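Local coordinates for protein TqaL (PDB 7EEH) that belongs to the 2OG-Fe dioxygenase family of the cupin clan and holds an iron(III) ion beside its antiparallel beta-sheet core, at residues 21-32 and 136-146; 190-198 and 235-243. The protein carries 1 engineered substitution. One frame throughout, in Å; residues are numbered along the deposited sequence.

In the fold
The two contacts illustrate how a cupin-type beta core is backed by helices on one side and faces its metal pocket on the other. Contact 1 packs helix 12-31 against the end of helix 128-141; contact 2 joins the inner strand 190-199 to the turn leading into strand 243-247. Their centres lie about 18 Å apart, yet they meet: Tyr-28 OH bonds to His-190 ND1 (2.7 Å) and Lys-137 NZ to His-190 O (3.0 Å). His-184, Asp-186 (hydrogen-bonded to Thr-191) and His-253 hold the iron. The side chain of Thr-193 lies about 7 Å from the iron(III) ion and about 3 Å from a bound 2-amino-2-hydroxymethyl-propane-1,3-diol, probably from the crystallisation liquor.

Contact 1: residues 21-32 and 136-146; sequences IMKLRSKYITNR and FKGMICHGVQT
Arg-25 of helix 12-31 bonds to the carbonyl of His-142, just past the end of helix 128-141; the helices themselves cross at -54°. With CG anti to the backbone N (chi1 177°) and the chain extended as far as NE, Arg-25 runs past the carbonyl of Ile-140 and presents one side of its guanidinium to a single acceptor: NE (3.0 Å) and NH2 (2.8 Å) both donate to His-142 O, which lies close to the guanidinium plane. CG2 of Val-144 sits over a face of the same group, and Phe-10 of a second subunit adds a cation-pi contact.

Toward the start of 21-32 the interface is apolar. Ile-21 sends CG2 to the CE of Met-139, a selenomethionine, at a tight 3.3 Å; the bend at chi3 of Met-139 (38°) turns that methyl to the isoleucine. The CD1 of Ile-21 touches Phe-136 at the ring's edge, while CD1 of Ile-140 lies over a face of that ring. Farther along, Tyr-28 CD2 meets Ile-140 CG2 at 3.7 Å, the two side chains nearly perpendicular, its hydroxyl being turned to His-190.

At the far end Arg-32 folds back through bends at chi2 and chi3. NH1 turns back to Ile-29 O in the last turn of the helix it follows, and NH2 donates to Gln-145 O (2.9 Å), both in the guanidinium plane; a water bridges NH1 and Gln-145 O, and NE pairs with Glu-250. The chemistry is thus divided: aliphatic and aromatic groups fill the helix interface, whereas two arginines satisfy backbone carbonyls beyond helix 128-141, holding residues 142-145 against 21-32.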
loop_
_atom_site.group_PDB
_atom_site.type_symbol
_atom_site.label_atom_id
_atom_site.label_comp_id
_atom_site.label_asym_id
_atom_site.label_seq_id
_atom_site.Cartn_x
_atom_site.Cartn_y
_atom_site.Cartn_z
ATOM N N ILE B 21 9.143 -3.164 -6.716
ATOM C CA ILE B 21 10.323 -3.602 -7.458
ATOM C C ILE B 21 11.418 -2.543 -7.397
ATOM O O ILE B 21 12.599 -2.870 -7.248
ATOM C CB ILE B 21 9.948 -3.952 -8.910
ATOM C CG1 ILE B 21 9.045 -5.186 -8.931
ATOM C CG2 ILE B 21 11.211 -4.155 -9.765
ATOM C CD1 ILE B 21 8.389 -5.443 -10.298
HETATM N N MSE B 22 11.041 -1.270 -7.414
HETATM C CA MSE B 22 12.019 -0.174 -7.246
HETATM C C MSE B 22 12.663 -0.249 -5.843
HETATM O O MSE B 22 13.831 0.024 -5.735
HETATM C CB MSE B 22 11.363 1.160 -7.573
HETATM C CG MSE B 22 10.969 1.301 -9.002
HETATM SE SE MSE B 22 12.499 1.196 -10.170
HETATM C CE MSE B 22 12.410 -0.447 -10.953
ATOM N N LYS B 23 11.902 -0.614 -4.813
ATOM C CA LYS B 23 12.507 -0.803 -3.495
ATOM C C LYS B 23 13.543 -1.930 -3.515
ATOM O O LYS B 23 14.653 -1.786 -2.989
ATOM C CB LYS B 23 11.433 -1.091 -2.450
ATOM C CG LYS B 23 10.528 0.086 -2.167
ATOM C CD LYS B 23 9.451 -0.316 -1.169
ATOM C CE LYS B 23 8.680 0.908 -0.692
ATOM N NZ LYS B 23 7.344 0.511 -0.161
ATOM N N LEU B 24 13.189 -3.075 -4.105
ATOM C CA LEU B 24 14.148 -4.170 -4.228
ATOM C C LEU B 24 15.383 -3.721 -4.993
ATOM O O LEU B 24 16.507 -4.112 -4.656
ATOM C CB LEU B 24 13.495 -5.384 -4.916
ATOM C CG LEU B 24 12.378 -6.066 -4.122
ATOM C CD1 LEU B 24 11.625 -7.116 -4.959
ATOM C CD2 LEU B 24 12.942 -6.685 -2.858
ATOM N N ARG B 25 15.192 -2.901 -6.031
ATOM C CA ARG B 25 16.326 -2.415 -6.811
ATOM C C ARG B 25 17.289 -1.600 -5.945
ATOM O O ARG B 25 18.511 -1.740 -6.065
ATOM C CB ARG B 25 15.820 -1.581 -7.989
ATOM C CG ARG B 25 16.913 -0.946 -8.834
ATOM C CD ARG B 25 16.318 -0.208 -10.001
ATOM N NE ARG B 25 17.302 0.382 -10.893
ATOM C CZ ARG B 25 17.950 1.517 -10.647
ATOM N NH1 ARG B 25 17.745 2.186 -9.514
ATOM N NH2 ARG B 25 18.833 1.965 -11.526
ATOM N N SER B 26 16.757 -0.746 -5.067
ATOM C CA SER B 26 17.620 0.016 -4.159
ATOM C C SER B 26 18.416 -0.906 -3.253
ATOM O O SER B 26 19.600 -0.658 -2.985
ATOM C CB SER B 26 16.786 0.979 -3.317
ATOM O OG SER B 26 16.337 2.043 -4.119
ATOM N N LYS B 27 17.788 -1.985 -2.780
ATOM C CA LYS B 27 18.482 -2.957 -1.939
ATOM C C LYS B 27 19.546 -3.704 -2.732
ATOM O O LYS B 27 20.614 -4.026 -2.203
ATOM C CB LYS B 27 17.464 -3.928 -1.339
ATOM C CG LYS B 27 18.011 -4.873 -0.285
ATOM C CD LYS B 27 16.884 -5.630 0.447
ATOM C CE LYS B 27 16.355 -6.817 -0.360
ATOM N NZ LYS B 27 15.152 -7.459 0.281
ATOM N N TYR B 28 19.269 -3.979 -4.007
ATOM C CA TYR B 28 20.260 -4.593 -4.885
ATOM C C TYR B 28 21.464 -3.678 -5.090
ATOM O O TYR B 28 22.609 -4.132 -5.044
ATOM C CB TYR B 28 19.605 -4.912 -6.224
ATOM C CG TYR B 28 20.407 -5.729 -7.210
ATOM C CD1 TYR B 28 20.907 -6.985 -6.873
ATOM C CD2 TYR B 28 20.583 -5.280 -8.507
ATOM C CE1 TYR B 28 21.599 -7.749 -7.803
ATOM C CE2 TYR B 28 21.277 -6.036 -9.444
ATOM C CZ TYR B 28 21.780 -7.261 -9.087
ATOM O OH TYR B 28 22.452 -8.009 -10.039
ATOM N N ILE B 29 21.222 -2.388 -5.339
ATOM C CA ILE B 29 22.329 -1.440 -5.472
ATOM C C ILE B 29 23.181 -1.440 -4.209
ATOM O O ILE B 29 24.414 -1.455 -4.271
ATOM C CB ILE B 29 21.796 -0.033 -5.789
ATOM C CG1 ILE B 29 21.219 -0.002 -7.196
ATOM C CG2 ILE B 29 22.925 1.029 -5.648
ATOM C CD1 ILE B 29 20.299 1.170 -7.450
ATOM N N THR B 30 22.535 -1.471 -3.046
ATOM C CA THR B 30 23.264 -1.411 -1.780
ATOM C C THR B 30 24.019 -2.702 -1.509
ATOM O O THR B 30 25.196 -2.675 -1.140
ATOM C CB THR B 30 22.299 -1.108 -0.630
ATOM O OG1 THR B 30 21.786 0.210 -0.810
ATOM C CG2 THR B 30 23.021 -1.170 0.700
ATOM N N ASN B 31 23.366 -3.848 -1.705
ATOM C CA ASN B 31 23.935 -5.107 -1.260
ATOM C C ASN B 31 24.605 -5.911 -2.367
ATOM O O ASN B 31 25.327 -6.863 -2.053
ATOM C CB ASN B 31 22.857 -5.966 -0.601
ATOM C CG ASN B 31 22.340 -5.354 0.674
ATOM O OD1 ASN B 31 23.081 -4.686 1.403
ATOM N ND2 ASN B 31 21.064 -5.573 0.956
ATOM N N ARG B 32 24.378 -5.573 -3.637
ATOM C CA ARG B 32 24.924 -6.253 -4.815
ATOM C C ARG B 32 24.359 -7.658 -5.013
ATOM O O ARG B 32 24.857 -8.414 -5.883
ATOM C CB ARG B 32 26.457 -6.299 -4.790
ATOM C CG ARG B 32 27.115 -5.014 -4.261
ATOM C CD ARG B 32 26.558 -3.766 -4.920
ATOM N NE ARG B 32 27.065 -3.610 -6.273
ATOM C CZ ARG B 32 26.656 -2.682 -7.124
ATOM N NH1 ARG B 32 25.717 -1.805 -6.772
ATOM N NH2 ARG B 32 27.193 -2.629 -8.329
ATOM N N PHE B 136 10.629 -8.169 -14.748
ATOM C CA PHE B 136 11.142 -7.941 -13.397
ATOM C C PHE B 136 12.646 -7.713 -13.409
ATOM O O PHE B 136 13.144 -6.730 -12.845
ATOM C CB PHE B 136 10.787 -9.143 -12.514
ATOM C CG PHE B 136 11.443 -9.151 -11.134
ATOM C CD1 PHE B 136 10.837 -8.513 -10.055
ATOM C CD2 PHE B 136 12.600 -9.880 -10.903
ATOM C CE1 PHE B 136 11.395 -8.579 -8.777
ATOM C CE2 PHE B 136 13.163 -9.954 -9.640
ATOM C CZ PHE B 136 12.557 -9.296 -8.569
ATOM N N LYS B 137 13.389 -8.616 -14.046
ATOM C CA LYS B 137 14.847 -8.506 -14.044
ATOM C C LYS B 137 15.312 -7.247 -14.768
ATOM O O LYS B 137 16.202 -6.537 -14.282
ATOM C CB LYS B 137 15.476 -9.748 -14.682
ATOM C CG LYS B 137 17.004 -9.689 -14.688
ATOM C CD LYS B 137 17.689 -10.978 -15.154
ATOM C CE LYS B 137 19.200 -10.889 -14.837
ATOM N NZ LYS B 137 20.007 -12.024 -15.359
ATOM N N GLY B 138 14.732 -6.958 -15.940
ATOM C CA GLY B 138 15.149 -5.776 -16.688
ATOM C C GLY B 138 14.926 -4.493 -15.911
ATOM O O GLY B 138 15.764 -3.585 -15.922
HETATM N N MSE B 139 13.803 -4.433 -15.207
HETATM C CA MSE B 139 13.428 -3.260 -14.386
HETATM C C MSE B 139 14.456 -3.026 -13.283
HETATM O O MSE B 139 14.808 -1.926 -13.087
HETATM C CB MSE B 139 12.038 -3.421 -13.768
HETATM C CG MSE B 139 10.909 -3.157 -14.698
HETATM SE SE MSE B 139 9.251 -3.149 -13.728
HETATM C CE MSE B 139 9.707 -2.318 -12.106
ATOM N N ILE B 140 14.912 -4.077 -12.629
ATOM C CA ILE B 140 15.869 -3.949 -11.532
ATOM C C ILE B 140 17.256 -3.587 -12.065
ATOM O O ILE B 140 17.887 -2.630 -11.605
ATOM C CB ILE B 140 15.905 -5.246 -10.707
ATOM C CG1 ILE B 140 14.594 -5.414 -9.945
ATOM C CG2 ILE B 140 17.092 -5.241 -9.746
ATOM C CD1 ILE B 140 14.531 -6.683 -9.158
ATOM N N CYS B 141 17.745 -4.337 -13.055
ATOM C CA CYS B 141 19.132 -4.170 -13.481
ATOM C C CYS B 141 19.346 -2.872 -14.252
ATOM O O CYS B 141 20.463 -2.346 -14.270
ATOM C CB CYS B 141 19.558 -5.361 -14.335
ATOM S SG CYS B 141 19.543 -6.887 -13.390
ATOM N N HIS B 142 18.297 -2.359 -14.894
ATOM C CA HIS B 142 18.360 -1.112 -15.650
ATOM C C HIS B 142 18.920 0.017 -14.799
ATOM O O HIS B 142 18.404 0.304 -13.717
ATOM C CB HIS B 142 16.954 -0.753 -16.140
ATOM C CG HIS B 142 16.892 0.484 -16.980
ATOM N ND1 HIS B 142 15.817 1.349 -16.948
ATOM C CD2 HIS B 142 17.760 0.993 -17.885
ATOM C CE1 HIS B 142 16.032 2.343 -17.792
ATOM N NE2 HIS B 142 17.204 2.152 -18.372
ATOM N N GLY B 143 19.976 0.658 -15.292
ATOM C CA GLY B 143 20.572 1.800 -14.629
ATOM C C GLY B 143 21.503 1.490 -13.480
ATOM O O GLY B 143 22.090 2.421 -12.921
ATOM N N VAL B 144 21.672 0.226 -13.100
ATOM C CA VAL B 144 22.523 -0.101 -11.961
ATOM C C VAL B 144 23.978 -0.118 -12.407
ATOM O O VAL B 144 24.373 -0.945 -13.234
ATOM C CB VAL B 144 22.129 -1.443 -11.332
ATOM C CG1 VAL B 144 23.114 -1.791 -10.224
ATOM C CG2 VAL B 144 20.717 -1.377 -10.782
ATOM N N GLN B 145 24.782 0.790 -11.851
ATOM C CA GLN B 145 26.202 0.853 -12.197
ATOM C C GLN B 145 26.961 -0.310 -11.568
ATOM O O GLN B 145 26.841 -0.569 -10.364
ATOM C CB GLN B 145 26.798 2.187 -11.727
ATOM C CG GLN B 145 26.278 3.398 -12.498
ATOM C CD GLN B 145 27.160 4.633 -12.317
ATOM O OE1 GLN B 145 27.975 4.702 -11.396
ATOM N NE2 GLN B 145 27.002 5.608 -13.204
ATOM N N THR B 146 27.748 -1.015 -12.385
ATOM C CA THR B 146 28.520 -2.168 -11.932
ATOM C C THR B 146 29.936 -2.089 -12.493
ATOM O O THR B 146 30.250 -1.236 -13.326
ATOM C CB THR B 146 27.889 -3.498 -12.375
ATOM O OG1 THR B 146 27.787 -3.504 -13.799
ATOM C CG2 THR B 146 26.516 -3.690 -11.768
HETATM O O HOH W 1 25.360 0.656 -8.442
#

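Contact 2: residues 190-198 and 235-243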
loop_
_atom_site.group_PDB
_atom_site.type_symbol
_atom_site.label_atom_id
_atom_site.label_comp_id
_atom_site.label_asym_id
_atom_site.label_seq_id
_atom_site.Cartn_x
_atom_site.Cartn_y
_atom_site.Cartn_z
ATOM N N HIS B 190 24.767 -9.706 -14.653
ATOM C CA HIS B 190 23.754 -10.027 -13.652
ATOM C C HIS B 190 23.269 -11.448 -13.884
ATOM O O HIS B 190 22.961 -11.816 -15.021
ATOM C CB HIS B 190 22.540 -9.083 -13.726
ATOM C CG HIS B 190 22.886 -7.634 -13.627
ATOM N ND1 HIS B 190 23.101 -7.001 -12.420
ATOM C CD2 HIS B 190 23.032 -6.686 -14.582
ATOM C CE1 HIS B 190 23.380 -5.728 -12.637
ATOM N NE2 HIS B 190 23.349 -5.512 -13.944
ATOM N N THR B 191 23.178 -12.230 -12.815
ATOM C CA THR B 191 22.670 -13.592 -12.880
ATOM C C THR B 191 21.456 -13.712 -11.968
ATOM O O THR B 191 21.489 -13.251 -10.822
ATOM C CB THR B 191 23.724 -14.635 -12.447
ATOM O OG1 THR B 191 24.863 -14.587 -13.314
ATOM C CG2 THR B 191 23.110 -16.066 -12.499
HETATM N N MSE B 192 20.384 -14.318 -12.485
HETATM C CA MSE B 192 19.150 -14.528 -11.726
HETATM C C MSE B 192 18.794 -16.014 -11.806
HETATM O O MSE B 192 18.791 -16.610 -12.901
HETATM C CB MSE B 192 17.994 -13.664 -12.275
HETATM C CG MSE B 192 16.685 -13.799 -11.489
HETATM SE SE MSE B 192 15.501 -12.287 -11.701
HETATM C CE MSE B 192 14.239 -12.917 -13.109
ATOM N N THR B 193 18.522 -16.623 -10.655
ATOM C CA THR B 193 18.143 -18.029 -10.568
ATOM C C THR B 193 16.818 -18.124 -9.832
ATOM O O THR B 193 16.716 -17.710 -8.671
ATOM C CB THR B 193 19.210 -18.846 -9.847
ATOM O OG1 THR B 193 19.374 -18.338 -8.516
ATOM C CG2 THR B 193 20.534 -18.722 -10.583
ATOM N N THR B 194 15.814 -18.668 -10.507
ATOM C CA THR B 194 14.451 -18.713 -10.010
ATOM C C THR B 194 14.026 -20.172 -9.944
ATOM O O THR B 194 14.207 -20.918 -10.908
ATOM C CB THR B 194 13.527 -17.903 -10.918
ATOM O OG1 THR B 194 13.855 -16.509 -10.800
ATOM C CG2 THR B 194 12.058 -18.112 -10.563
ATOM N N TYR B 195 13.498 -20.573 -8.796
ATOM C CA TYR B 195 13.147 -21.955 -8.513
ATOM C C TYR B 195 11.726 -22.239 -8.972
ATOM O O TYR B 195 10.796 -21.499 -8.639
ATOM C CB TYR B 195 13.298 -22.194 -7.016
ATOM C CG TYR B 195 12.758 -23.469 -6.446
ATOM C CD1 TYR B 195 11.416 -23.585 -6.085
ATOM C CD2 TYR B 195 13.604 -24.536 -6.184
ATOM C CE1 TYR B 195 10.927 -24.755 -5.514
ATOM C CE2 TYR B 195 13.126 -25.707 -5.618
ATOM C CZ TYR B 195 11.793 -25.808 -5.287
ATOM O OH TYR B 195 11.330 -26.969 -4.712
ATOM N N LEU B 196 11.558 -23.310 -9.737
ATOM C CA LEU B 196 10.237 -23.698 -10.208
ATOM C C LEU B 196 9.633 -24.858 -9.429
ATOM O O LEU B 196 8.406 -24.919 -9.297
ATOM C CB LEU B 196 10.287 -24.081 -11.692
ATOM C CG LEU B 196 10.638 -22.948 -12.654
ATOM C CD1 LEU B 196 10.598 -23.470 -14.108
ATOM C CD2 LEU B 196 9.671 -21.775 -12.418
ATOM N N GLY B 197 10.451 -25.780 -8.946
ATOM C CA GLY B 197 9.958 -26.929 -8.211
ATOM C C GLY B 197 11.088 -27.912 -7.988
ATOM O O GLY B 197 12.218 -27.707 -8.438
ATOM N N SER B 198 10.757 -28.993 -7.285
ATOM C CA SER B 198 11.704 -30.076 -7.040
ATOM C C SER B 198 10.953 -31.347 -6.644
ATOM O O SER B 198 9.745 -31.328 -6.404
ATOM C CB SER B 198 12.699 -29.698 -5.957
ATOM O OG SER B 198 12.075 -29.693 -4.685
ATOM N N VAL B 235 22.166 -18.837 0.790
ATOM C CA VAL B 235 20.781 -18.839 0.362
ATOM C C VAL B 235 20.390 -20.233 -0.115
ATOM O O VAL B 235 21.238 -21.021 -0.543
ATOM C CB VAL B 235 20.567 -17.773 -0.729
ATOM C CG1 VAL B 235 20.892 -18.309 -2.095
ATOM C CG2 VAL B 235 19.193 -17.306 -0.669
ATOM N N GLN B 236 19.092 -20.543 -0.025
ATOM C CA GLN B 236 18.597 -21.858 -0.428
ATOM C C GLN B 236 17.197 -21.727 -1.018
ATOM O O GLN B 236 16.240 -21.468 -0.288
ATOM C CB GLN B 236 18.586 -22.818 0.756
ATOM C CG GLN B 236 18.235 -24.245 0.359
ATOM C CD GLN B 236 17.923 -25.122 1.555
ATOM O OE1 GLN B 236 17.249 -24.695 2.491
ATOM N NE2 GLN B 236 18.420 -26.349 1.535
ATOM N N HIS B 237 17.061 -21.941 -2.325
ATOM C CA HIS B 237 15.730 -21.985 -2.908
ATOM C C HIS B 237 14.975 -23.189 -2.365
ATOM O O HIS B 237 15.513 -24.295 -2.309
ATOM C CB HIS B 237 15.788 -22.086 -4.428
ATOM C CG HIS B 237 16.636 -21.050 -5.099
ATOM N ND1 HIS B 237 18.011 -21.054 -5.031
ATOM C CD2 HIS B 237 16.304 -20.035 -5.935
ATOM C CE1 HIS B 237 18.489 -20.069 -5.773
ATOM N NE2 HIS B 237 17.475 -19.442 -6.339
ATOM N N ARG B 238 13.725 -22.979 -1.967
ATOM C CA ARG B 238 12.883 -24.088 -1.518
ATOM C C ARG B 238 11.440 -24.002 -1.981
ATOM O O ARG B 238 10.764 -25.030 -1.997
ATOM C CB ARG B 238 12.889 -24.199 0.020
ATOM C CG ARG B 238 14.227 -23.870 0.681
ATOM C CD ARG B 238 14.085 -23.532 2.161
ATOM N NE ARG B 238 13.155 -24.425 2.827
ATOM C CZ ARG B 238 13.238 -24.773 4.106
ATOM N NH1 ARG B 238 14.220 -24.294 4.858
ATOM N NH2 ARG B 238 12.337 -25.604 4.630
ATOM N N HIS B 239 10.931 -22.839 -2.341
ATOM C CA HIS B 239 9.521 -22.671 -2.639
ATOM C C HIS B 239 9.364 -21.986 -3.984
ATOM O O HIS B 239 10.184 -21.142 -4.373
ATOM C CB HIS B 239 8.815 -21.852 -1.541
ATOM C CG HIS B 239 8.972 -22.425 -0.163
ATOM N ND1 HIS B 239 9.663 -21.777 0.840
ATOM C CD2 HIS B 239 8.535 -23.589 0.375
ATOM C CE1 HIS B 239 9.637 -22.512 1.938
ATOM N NE2 HIS B 239 8.963 -23.618 1.682
ATOM N N PHE B 240 8.296 -22.368 -4.683
ATOM C CA PHE B 240 7.962 -21.865 -6.005
ATOM C C PHE B 240 8.234 -20.370 -6.127
ATOM O O PHE B 240 7.644 -19.558 -5.409
ATOM C CB PHE B 240 6.480 -22.151 -6.301
ATOM C CG PHE B 240 6.011 -21.607 -7.613
ATOM C CD1 PHE B 240 6.638 -21.981 -8.790
ATOM C CD2 PHE B 240 4.937 -20.734 -7.675
ATOM C CE1 PHE B 240 6.225 -21.483 -10.009
ATOM C CE2 PHE B 240 4.495 -20.231 -8.892
ATOM C CZ PHE B 240 5.146 -20.606 -10.070
ATOM N N LEU B 241 9.148 -20.018 -7.028
ATOM C CA LEU B 241 9.523 -18.665 -7.449
ATOM C C LEU B 241 10.480 -17.977 -6.481
ATOM O O LEU B 241 10.734 -16.786 -6.668
ATOM C CB LEU B 241 8.313 -17.747 -7.679
ATOM C CG LEU B 241 7.389 -18.134 -8.843
ATOM C CD1 LEU B 241 6.194 -17.194 -8.924
ATOM C CD2 LEU B 241 8.163 -18.137 -10.158
ATOM N N ASP B 242 11.001 -18.664 -5.459
ATOM C CA ASP B 242 12.217 -18.205 -4.801
ATOM C C ASP B 242 13.230 -17.753 -5.854
ATOM O O ASP B 242 13.526 -18.496 -6.797
ATOM C CB ASP B 242 12.822 -19.325 -3.954
ATOM C CG ASP B 242 12.131 -19.495 -2.581
ATOM O OD1 ASP B 242 11.228 -18.699 -2.223
ATOM O OD2 ASP B 242 12.523 -20.429 -1.855
ATOM N N THR B 243 13.758 -16.538 -5.690
ATOM C CA THR B 243 14.583 -15.897 -6.714
ATOM C C THR B 243 15.797 -15.221 -6.088
ATOM O O THR B 243 15.658 -14.394 -5.179
ATOM C CB THR B 243 13.777 -14.858 -7.515
ATOM O OG1 THR B 243 12.773 -15.517 -8.304
ATOM C CG2 THR B 243 14.682 -14.095 -8.458
#
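Two backbone bonds clasp Tyr-195 to the turn opposite it: Tyr-195 N donates to Asp-242 O at 2.9 Å, and Leu-241 N to Tyr-195 O at 2.7 Å. The turn itself is braced by the carboxylate of Asp-242, whose OD2 receives the backbone N-H groups of both Arg-238 (2.8 Å) and His-239, the first on its anti side and the second from above the carboxylate plane; OD1 is taken by Gly-38 N. Next comes a relay of two hydroxyls that ends on Leu-241 O: Thr-194 OG1 donates to Thr-243 OG1 (2.9 Å), and that oxygen donates on to the carbonyl. His-237 reaches across to strand 190-199, NE2 bonding to Thr-193 O at 3.0 Å from above the carbonyl plane, with a weak second bond to Thr-193 OG1.

Outward from these bonds, Tyr-195 supplies the main packing surface. Its CG lies anti to the backbone N (chi1 169°), which carries the ring in among residues 237-240: the carbonyl carbon of Arg-238 sits over one face, Gly-197 N over the opposite one, and the hydroxyl shares a hydrogen bond with Ser-198 OG. His-237 CB rests 3.6 Å from Tyr-195 CB, and Leu-196 O approaches the edge of the Phe-240 ring. On the other side of strand 190-199 from Tyr-195, Met-192 CG touches Thr-243 CG2 at 3.6 Å.

Thr-243, directly after the type II turn His-239 to Asp-242, meets Thr-194 in an antiparallel non-hydrogen-bonded pair, and Leu-196 and Gly-197 make a classic bulge against strand 267-277. The adjacent antiparallel strands 243-247, 190-199 and 267-277, near the iron site, are consistent with the double-stranded beta-helix of the 2OG-Fe dioxygenases.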